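Long-range contacts in probable aminotransferase (PDB 5YKR), which is a probable aminotransferase of the class-III family, a homodimeric enzyme of the pyridoxal-phosphate-dependent aminotransferase group: residues A[165-170]-A[222-227]; A[175-180]-A[202-207]. One frame throughout, in Å; residues are numbered along the deposited sequence.

Contact 1. Residues A[165-170]-A[222-227]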
ATOM      1  N   ASN A 165     -18.227  -8.690  -5.634  1.00  9.98           N
ATOM      2  CA  ASN A 165     -17.321  -8.463  -4.528  1.00  9.90           C
ATOM      3  C   ASN A 165     -16.617  -7.106  -4.643  1.00  9.46           C
ATOM      4  O   ASN A 165     -16.541  -6.504  -5.729  1.00 10.14           O
ATOM      5  CB  ASN A 165     -16.222  -9.540  -4.505  1.00 10.03           C
ATOM      6  CG  ASN A 165     -15.210  -9.405  -5.637  1.00  9.70           C
ATOM      7  OD1 ASN A 165     -14.359  -8.537  -5.578  1.00  9.80           O
ATOM      8  ND2 ASN A 165     -15.319 -10.251  -6.682  1.00  9.64           N
ATOM      9  N   TYR A 166     -16.013  -6.678  -3.536  1.00  9.26           N
ATOM     10  CA  TYR A 166     -14.843  -5.766  -3.654  1.00  9.65           C
ATOM     11  C   TYR A 166     -13.870  -6.115  -2.563  1.00  9.31           C
ATOM     12  O   TYR A 166     -14.242  -6.184  -1.390  1.00 10.96           O
ATOM     13  CB  TYR A 166     -15.180  -4.263  -3.594  1.00 10.86           C
ATOM     14  CG  TYR A 166     -13.982  -3.369  -3.909  1.00 12.26           C
ATOM     15  CD1 TYR A 166     -13.457  -3.373  -5.180  1.00 12.44           C
ATOM     16  CD2 TYR A 166     -13.378  -2.556  -2.961  1.00 13.39           C
ATOM     17  CE1 TYR A 166     -12.370  -2.610  -5.530  1.00 11.54           C
ATOM     18  CE2 TYR A 166     -12.268  -1.753  -3.316  1.00 12.33           C
ATOM     19  CZ  TYR A 166     -11.788  -1.801  -4.621  1.00 12.23           C
ATOM     20  OH  TYR A 166     -10.690  -1.029  -5.027  1.00 12.74           O
ATOM     21  N   HIS A 167     -12.596  -6.293  -2.957  1.00  8.48           N
ATOM     22  CA  HIS A 167     -11.476  -6.616  -2.050  1.00  8.39           C
ATOM     23  C   HIS A 167     -10.259  -5.711  -2.274  1.00  8.68           C
ATOM     24  O   HIS A 167      -9.168  -6.045  -1.762  1.00  8.97           O
ATOM     25  CB  HIS A 167     -11.116  -8.077  -2.189  1.00  9.20           C
ATOM     26  CG  HIS A 167     -12.233  -8.958  -1.800  1.00  9.22           C
ATOM     27  ND1 HIS A 167     -12.645  -9.107  -0.493  1.00  9.45           N
ATOM     28  CD2 HIS A 167     -13.076  -9.712  -2.551  1.00 10.22           C
ATOM     29  CE1 HIS A 167     -13.724  -9.900  -0.455  1.00 10.99           C
ATOM     30  NE2 HIS A 167     -13.998 -10.277  -1.693  1.00 11.61           N
ATOM     31  N   GLY A 168     -10.459  -4.595  -2.979  1.00  8.33           N
ATOM     32  CA  GLY A 168      -9.368  -3.712  -3.367  1.00  8.46           C
ATOM     33  C   GLY A 168      -8.840  -3.995  -4.762  1.00  9.24           C
ATOM     34  O   GLY A 168      -9.500  -4.680  -5.556  1.00  9.09           O
ATOM     35  N   SER A 169      -7.619  -3.529  -5.015  1.00  8.65           N
ATOM     36  CA  SER A 169      -7.001  -3.679  -6.345  1.00  8.84           C
ATOM     37  C   SER A 169      -6.312  -5.023  -6.439  1.00  9.18           C
ATOM     38  O   SER A 169      -5.100  -5.127  -6.707  1.00  9.76           O
ATOM     39  CB  SER A 169      -6.128  -2.478  -6.684  1.00  9.08           C
ATOM     40  OG  SER A 169      -5.114  -2.239  -5.720  1.00 10.45           O
ATOM     41  N   VAL A 170      -7.122  -6.061  -6.253  1.00  9.47           N
ATOM     42  CA  VAL A 170      -6.703  -7.479  -6.301  1.00  9.83           C
ATOM     43  C   VAL A 170      -7.159  -7.939  -7.692  1.00  9.79           C
ATOM     44  O   VAL A 170      -8.367  -8.162  -7.917  1.00  9.88           O
ATOM     45  CB  VAL A 170      -7.357  -8.331  -5.198  1.00 10.52           C
ATOM     46  CG1 VAL A 170      -6.960  -9.785  -5.334  1.00 12.06           C
ATOM     47  CG2 VAL A 170      -7.007  -7.795  -3.813  1.00 11.12           C
ATOM     48  N   ALA A 222      -8.065 -20.946  -2.179  1.00 10.34           N
ATOM     49  CA  ALA A 222      -8.775 -20.162  -1.162  1.00 10.85           C
ATOM     50  C   ALA A 222     -10.131 -19.675  -1.679  1.00 10.41           C
ATOM     51  O   ALA A 222     -10.280 -19.451  -2.890  1.00 10.84           O
ATOM     52  CB  ALA A 222      -7.941 -18.980  -0.728  1.00 12.17           C
ATOM     53  N   VAL A 223     -11.022 -19.420  -0.712  1.00 10.15           N
ATOM     54  CA  VAL A 223     -12.214 -18.628  -0.914  1.00 10.50           C
ATOM     55  C   VAL A 223     -11.957 -17.298  -0.211  1.00  9.83           C
ATOM     56  O   VAL A 223     -11.651 -17.290   0.989  1.00 10.89           O
ATOM     57  CB  VAL A 223     -13.488 -19.285  -0.327  1.00 10.87           C
ATOM     58  CG1 VAL A 223     -14.667 -18.346  -0.416  1.00 11.94           C
ATOM     59  CG2 VAL A 223     -13.792 -20.601  -1.027  1.00 11.67           C
ATOM     60  N   LEU A 224     -12.118 -16.200  -0.922  1.00  9.17           N
ATOM     61  CA  LEU A 224     -11.959 -14.841  -0.381  1.00  9.07           C
ATOM     62  C   LEU A 224     -13.342 -14.190  -0.361  1.00  9.43           C
ATOM     63  O   LEU A 224     -14.016 -14.118  -1.433  1.00  9.73           O
ATOM     64  CB  LEU A 224     -11.014 -13.985  -1.244  1.00 10.10           C
ATOM     65  CG  LEU A 224     -10.866 -12.500  -0.918  1.00  9.92           C
ATOM     66  CD1 LEU A 224     -10.399 -12.276   0.527  1.00 10.67           C
ATOM     67  CD2 LEU A 224      -9.912 -11.857  -1.860  1.00 10.87           C
ATOM     68  N   THR A 225     -13.785 -13.707   0.801  1.00  9.52           N
ATOM     69  CA  THR A 225     -15.123 -13.110   0.891  1.00  9.60           C
ATOM     70  C   THR A 225     -15.252 -12.166   2.081  1.00  9.62           C
ATOM     71  O   THR A 225     -14.654 -12.408   3.141  1.00  9.73           O
ATOM     72  CB  THR A 225     -16.217 -14.183   0.978  1.00 11.07           C
ATOM     73  OG1 THR A 225     -17.530 -13.589   0.844  1.00 11.63           O
ATOM     74  CG2 THR A 225     -16.132 -15.023   2.256  1.00 11.83           C
ATOM     75  N   GLU A 226     -16.082 -11.138   1.935  1.00  9.21           N
ATOM     76  CA  GLU A 226     -16.653 -10.480   3.110  1.00  9.27           C
ATOM     77  C   GLU A 226     -17.635 -11.463   3.748  1.00  9.98           C
ATOM     78  O   GLU A 226     -18.258 -12.278   3.057  1.00 11.22           O
ATOM     79  CB  GLU A 226     -17.386  -9.211   2.743  1.00 10.88           C
ATOM     80  CG  GLU A 226     -16.510  -8.099   2.183  1.00  9.69           C
ATOM     81  CD  GLU A 226     -17.353  -6.855   2.017  1.00  9.93           C
ATOM     82  OE1 GLU A 226     -18.043  -6.726   0.942  1.00 10.50           O
ATOM     83  OE2 GLU A 226     -17.392  -6.018   2.948  1.00 11.18           O
ATOM     84  N   PRO A 227     -17.841 -11.371   5.065  1.00 10.73           N
ATOM     85  CA  PRO A 227     -18.871 -12.228   5.683  1.00 11.35           C
ATOM     86  C   PRO A 227     -20.305 -11.770   5.438  1.00 10.85           C
ATOM     87  O   PRO A 227     -21.260 -12.512   5.688  1.00 13.00           O
ATOM     88  CB  PRO A 227     -18.484 -12.183   7.167  1.00 11.10           C
ATOM     89  CG  PRO A 227     -17.870 -10.828   7.352  1.00 11.62           C
ATOM     90  CD  PRO A 227     -17.162 -10.508   6.065  1.00 10.91           C
TER
HETATM   91  O   HOH W   1     -17.527  -8.106  -1.296  1.00 12.87           O
HETATM   92  O   HOH W   2     -15.538 -12.387  -2.800  1.00 12.10           O
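H167 lays one face of its imidazole over the branch point of L224. CG of L224 lies 3.7 Å from the centroid of the H167 ring and only 2° off the ring normal, a CH-pi contact, and the methyl CD2 of L224 continues it to CG of H167, at 3.7 Å. The two side chains approach from opposite directions; L224 reaches the ring with its CG anti to the backbone N (chi1 173°). The edge of the imidazole meets the backbone beyond the leucine, CE1 of H167 coming 3.6 Å from N of E226. In the ring plane, a water bridges NE2 of H167 and O of L224, at 2.8 Å and 2.7 Å; it donates a hydrogen bond to O of L224. A second water accepts from N of Y166 and donates to OE1 of E226 at 2.7 Å. Beyond the two segments, ND1 of H167 is hydrogen-bonded to OD2 of D259 on strand 255-259, OE2 of E226 to OG1 of T230, and the ring of Y166 meets H322 of the second subunit. No direct hydrogen bond crosses between the buried loop and the end of interior strand 220-225. In this fold type I aminotransferase, D259 probably corresponds to the aspartate that pairs with the cofactor's pyridine nitrogen in relatives; H167, its turn fixed by D259 and water, would be its second-shell support.

Contact 2. Residues A[175-180]-A[202-207]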
ATOM      1  N   VAL A 175     -13.749  -9.584 -11.673  1.00  9.76           N
ATOM      2  CA  VAL A 175     -14.555 -10.387 -12.590  1.00  9.42           C
ATOM      3  C   VAL A 175     -16.025 -10.176 -12.266  1.00 10.32           C
ATOM      4  O   VAL A 175     -16.370  -9.751 -11.158  1.00 11.10           O
ATOM      5  CB  VAL A 175     -14.219 -11.886 -12.553  1.00 10.88           C
ATOM      6  CG1 VAL A 175     -12.835 -12.143 -13.145  1.00 11.87           C
ATOM      7  CG2 VAL A 175     -14.336 -12.431 -11.153  1.00 11.21           C
ATOM      8  N   GLU A 176     -16.883 -10.507 -13.232  1.00  9.17           N
ATOM      9  CA  GLU A 176     -18.345 -10.506 -13.040  1.00  9.78           C
ATOM     10  C   GLU A 176     -18.942 -11.573 -13.936  1.00  9.89           C
ATOM     11  O   GLU A 176     -18.273 -12.100 -14.826  1.00 10.07           O
ATOM     12  CB  GLU A 176     -18.953  -9.142 -13.356  1.00 10.79           C
ATOM     13  CG  GLU A 176     -18.924  -8.773 -14.826  1.00 11.42           C
ATOM     14  CD  GLU A 176     -19.336  -7.344 -15.097  1.00 13.25           C
ATOM     15  OE1 GLU A 176     -19.057  -6.475 -14.271  1.00 15.00           O
ATOM     16  OE2 GLU A 176     -19.882  -7.084 -16.222  1.00 19.41           O
ATOM     17  N   PHE A 177     -20.221 -11.871 -13.708  1.00  9.77           N
ATOM     18  CA  PHE A 177     -20.942 -12.743 -14.635  1.00 10.41           C
ATOM     19  C   PHE A 177     -21.565 -11.878 -15.742  1.00 11.32           C
ATOM     20  O   PHE A 177     -22.225 -10.877 -15.458  1.00 12.25           O
ATOM     21  CB  PHE A 177     -22.023 -13.512 -13.954  1.00 10.37           C
ATOM     22  CG  PHE A 177     -21.547 -14.688 -13.124  1.00 10.65           C
ATOM     23  CD1 PHE A 177     -20.799 -15.688 -13.719  1.00 11.49           C
ATOM     24  CD2 PHE A 177     -21.875 -14.832 -11.791  1.00 11.82           C
ATOM     25  CE1 PHE A 177     -20.354 -16.768 -12.995  1.00 11.95           C
ATOM     26  CE2 PHE A 177     -21.446 -15.908 -11.082  1.00 11.96           C
ATOM     27  CZ  PHE A 177     -20.688 -16.884 -11.682  1.00 11.57           C
ATOM     28  N   ASP A 178     -21.434 -12.341 -16.988  1.00 11.33           N
ATOM     29  CA  ASP A 178     -22.145 -11.735 -18.113  1.00 11.95           C
ATOM     30  C   ASP A 178     -23.563 -12.339 -18.202  1.00 12.34           C
ATOM     31  O   ASP A 178     -23.964 -13.133 -17.369  1.00 12.99           O
ATOM     32  CB  ASP A 178     -21.323 -11.829 -19.409  1.00 12.38           C
ATOM     33  CG  ASP A 178     -21.278 -13.213 -20.001  1.00 12.74           C
ATOM     34  OD1 ASP A 178     -21.978 -14.123 -19.513  1.00 12.82           O
ATOM     35  OD2 ASP A 178     -20.526 -13.352 -21.004  1.00 16.05           O
ATOM     36  N   ALA A 179     -24.302 -11.950 -19.220  1.00 14.01           N
ATOM     37  CA  ALA A 179     -25.691 -12.386 -19.400  1.00 14.55           C
ATOM     38  C   ALA A 179     -25.833 -13.896 -19.579  1.00 13.08           C
ATOM     39  O   ALA A 179     -26.933 -14.463 -19.351  1.00 16.14           O
ATOM     40  CB  ALA A 179     -26.291 -11.652 -20.603  1.00 16.99           C
ATOM     41  N   ALA A 180     -24.767 -14.533 -20.067  1.00 10.88           N
ATOM     42  CA  ALA A 180     -24.754 -15.977 -20.279  1.00 10.48           C
ATOM     43  C   ALA A 180     -24.264 -16.746 -19.055  1.00 10.06           C
ATOM     44  O   ALA A 180     -24.185 -17.979 -19.122  1.00 11.17           O
ATOM     45  CB  ALA A 180     -23.901 -16.334 -21.504  1.00 11.53           C
ATOM     46  N   LEU A 202     -15.601 -18.024 -10.163  1.00 10.73           N
ATOM     47  CA  LEU A 202     -16.626 -17.082  -9.698  1.00 10.10           C
ATOM     48  C   LEU A 202     -17.904 -17.812  -9.339  1.00 10.49           C
ATOM     49  O   LEU A 202     -18.353 -18.713 -10.065  1.00 10.94           O
ATOM     50  CB  LEU A 202     -16.875 -16.059 -10.769  1.00 10.37           C
ATOM     51  CG  LEU A 202     -17.801 -14.909 -10.422  1.00 11.13           C
ATOM     52  CD1 LEU A 202     -17.245 -14.076  -9.258  1.00 11.61           C
ATOM     53  CD2 LEU A 202     -18.126 -14.005 -11.645  1.00 10.92           C
ATOM     54  N   VAL A 203     -18.489 -17.434  -8.217  1.00 10.76           N
ATOM     55  CA  VAL A 203     -19.749 -17.950  -7.722  1.00 13.10           C
ATOM     56  C   VAL A 203     -20.619 -16.806  -7.240  1.00 11.79           C
ATOM     57  O   VAL A 203     -20.087 -15.749  -6.885  1.00 11.59           O
ATOM     58  CB  VAL A 203     -19.451 -18.964  -6.564  1.00 17.56           C
ATOM     59  CG1 VAL A 203     -20.659 -19.660  -6.094  1.00 21.28           C
ATOM     60  CG2 VAL A 203     -18.383 -19.997  -6.984  1.00 17.83           C
ATOM     61  N   GLU A 204     -21.925 -16.973  -7.211  1.00 12.39           N
ATOM     62  CA  GLU A 204     -22.787 -16.017  -6.490  1.00 12.57           C
ATOM     63  C   GLU A 204     -22.741 -16.347  -4.997  1.00 12.27           C
ATOM     64  O   GLU A 204     -22.664 -17.527  -4.584  1.00 12.45           O
ATOM     65  CB  GLU A 204     -24.256 -16.086  -6.940  1.00 14.08           C
ATOM     66  CG  GLU A 204     -24.555 -15.487  -8.299  1.00 15.50           C
ATOM     67  CD  GLU A 204     -24.421 -13.995  -8.425  1.00 14.47           C
ATOM     68  OE1 GLU A 204     -24.248 -13.255  -7.440  1.00 15.50           O
ATOM     69  OE2 GLU A 204     -24.465 -13.532  -9.585  1.00 15.06           O
ATOM     70  N   PHE A 205     -22.843 -15.296  -4.185  1.00 12.53           N
ATOM     71  CA  PHE A 205     -23.034 -15.458  -2.715  1.00 13.13           C
ATOM     72  C   PHE A 205     -24.303 -16.266  -2.459  1.00 13.44           C
ATOM     73  O   PHE A 205     -25.225 -16.296  -3.304  1.00 13.52           O
ATOM     74  CB  PHE A 205     -23.122 -14.071  -2.093  1.00 13.29           C
ATOM     75  CG  PHE A 205     -22.734 -13.940  -0.644  1.00 12.87           C
ATOM     76  CD1 PHE A 205     -21.467 -14.212  -0.219  1.00 12.97           C
ATOM     77  CD2 PHE A 205     -23.623 -13.336   0.285  1.00 14.29           C
ATOM     78  CE1 PHE A 205     -21.087 -14.003   1.083  1.00 13.49           C
ATOM     79  CE2 PHE A 205     -23.228 -13.088   1.580  1.00 14.24           C
ATOM     80  CZ  PHE A 205     -21.959 -13.444   1.988  1.00 14.29           C
ATOM     81  N   ASN A 206     -24.371 -16.946  -1.314  1.00 12.72           N
ATOM     82  CA  ASN A 206     -25.584 -17.653  -0.907  1.00 14.00           C
ATOM     83  C   ASN A 206     -25.980 -18.790  -1.866  1.00 14.92           C
ATOM     84  O   ASN A 206     -27.181 -19.056  -2.105  1.00 17.10           O
ATOM     85  CB  ASN A 206     -26.744 -16.666  -0.677  1.00 14.38           C
ATOM     86  CG  ASN A 206     -26.532 -15.817   0.541  1.00 13.94           C
ATOM     87  OD1 ASN A 206     -25.962 -16.307   1.523  1.00 15.11           O
ATOM     88  ND2 ASN A 206     -27.010 -14.573   0.509  1.00 14.45           N
ATOM     89  N   ASP A 207     -24.961 -19.441  -2.441  1.00 14.58           N
ATOM     90  CA  ASP A 207     -25.204 -20.555  -3.376  1.00 14.86           C
ATOM     91  C   ASP A 207     -24.227 -21.706  -3.094  1.00 15.08           C
ATOM     92  O   ASP A 207     -23.129 -21.816  -3.686  1.00 15.69           O
ATOM     93  CB  ASP A 207     -25.076 -20.017  -4.801  1.00 15.74           C
ATOM     94  CG  ASP A 207     -25.510 -21.007  -5.864  1.00 17.05           C
ATOM     95  OD1 ASP A 207     -25.707 -22.215  -5.572  1.00 18.20           O
ATOM     96  OD2 ASP A 207     -25.652 -20.488  -7.026  1.00 21.01           O
TER
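Strand 175-177 runs at 53° to the start of 202-207, E176 and L202 having the nearest CA atoms at 7.6 Å, and no hydrogen bond links the two segments. L202 points its side chain at strand 175-177. Its methyl CD2 sits 3.6 Å from the centroid of the F177 ring, 2° off the normal, a CH-pi contact over the face, and also presses on the backbone, 3.4 Å from C of E176. The other methyl, CD1, touches CG2 of V175 at 3.8 Å, so the fork of the leucine spans both inward-facing residues of the strand. F177, its CG anti to the carbonyl carbon, extends the ring across L202 until CZ lies 3.4 Å from O of L202. At the ring edge, CD2 of F177 is 3.6 Å from OE2 of E204, whose chain bends at chi2 and whose carboxylate plane is turned 41° from the ring. That carboxylate is held elsewhere, OE2 by ND2 of N163 and OE1 by N of G399; N163 also takes the backbone N of F177 through OD1. V161 of strand 158-162 and M183 of strand 183-185 both pack on L202. The arrangement is that of a two-stranded antiparallel hairpin, 175-177 with 183-185, laid against the outermost strand, 200-203, of the large mixed sheet of a class-III aminotransferase.

Contact 2 is nested along the chain inside the loop closed by contact 1, in the order 165-170, 175-180, 202-207, 222-227. Their centres lie about 14 Å apart, and both reach the seven-stranded mixed sheet: contact 1 at strand 220-225, contact 2 at the outermost strand 200-203, with strand 158-162 between them. They also touch directly, CE1 of F205 packing 3.6 Å from OG1 of T225. Contact 1 is buried, its centre about 10 Å from that of the chain; contact 2, its centre about 21 Å from that of the chain, is partly buried and meets no other chain. The excursion after strand 158-162 thus runs from a buried loop that touches the second subunit, out to the edge strand, and back into the sheet at 220-225.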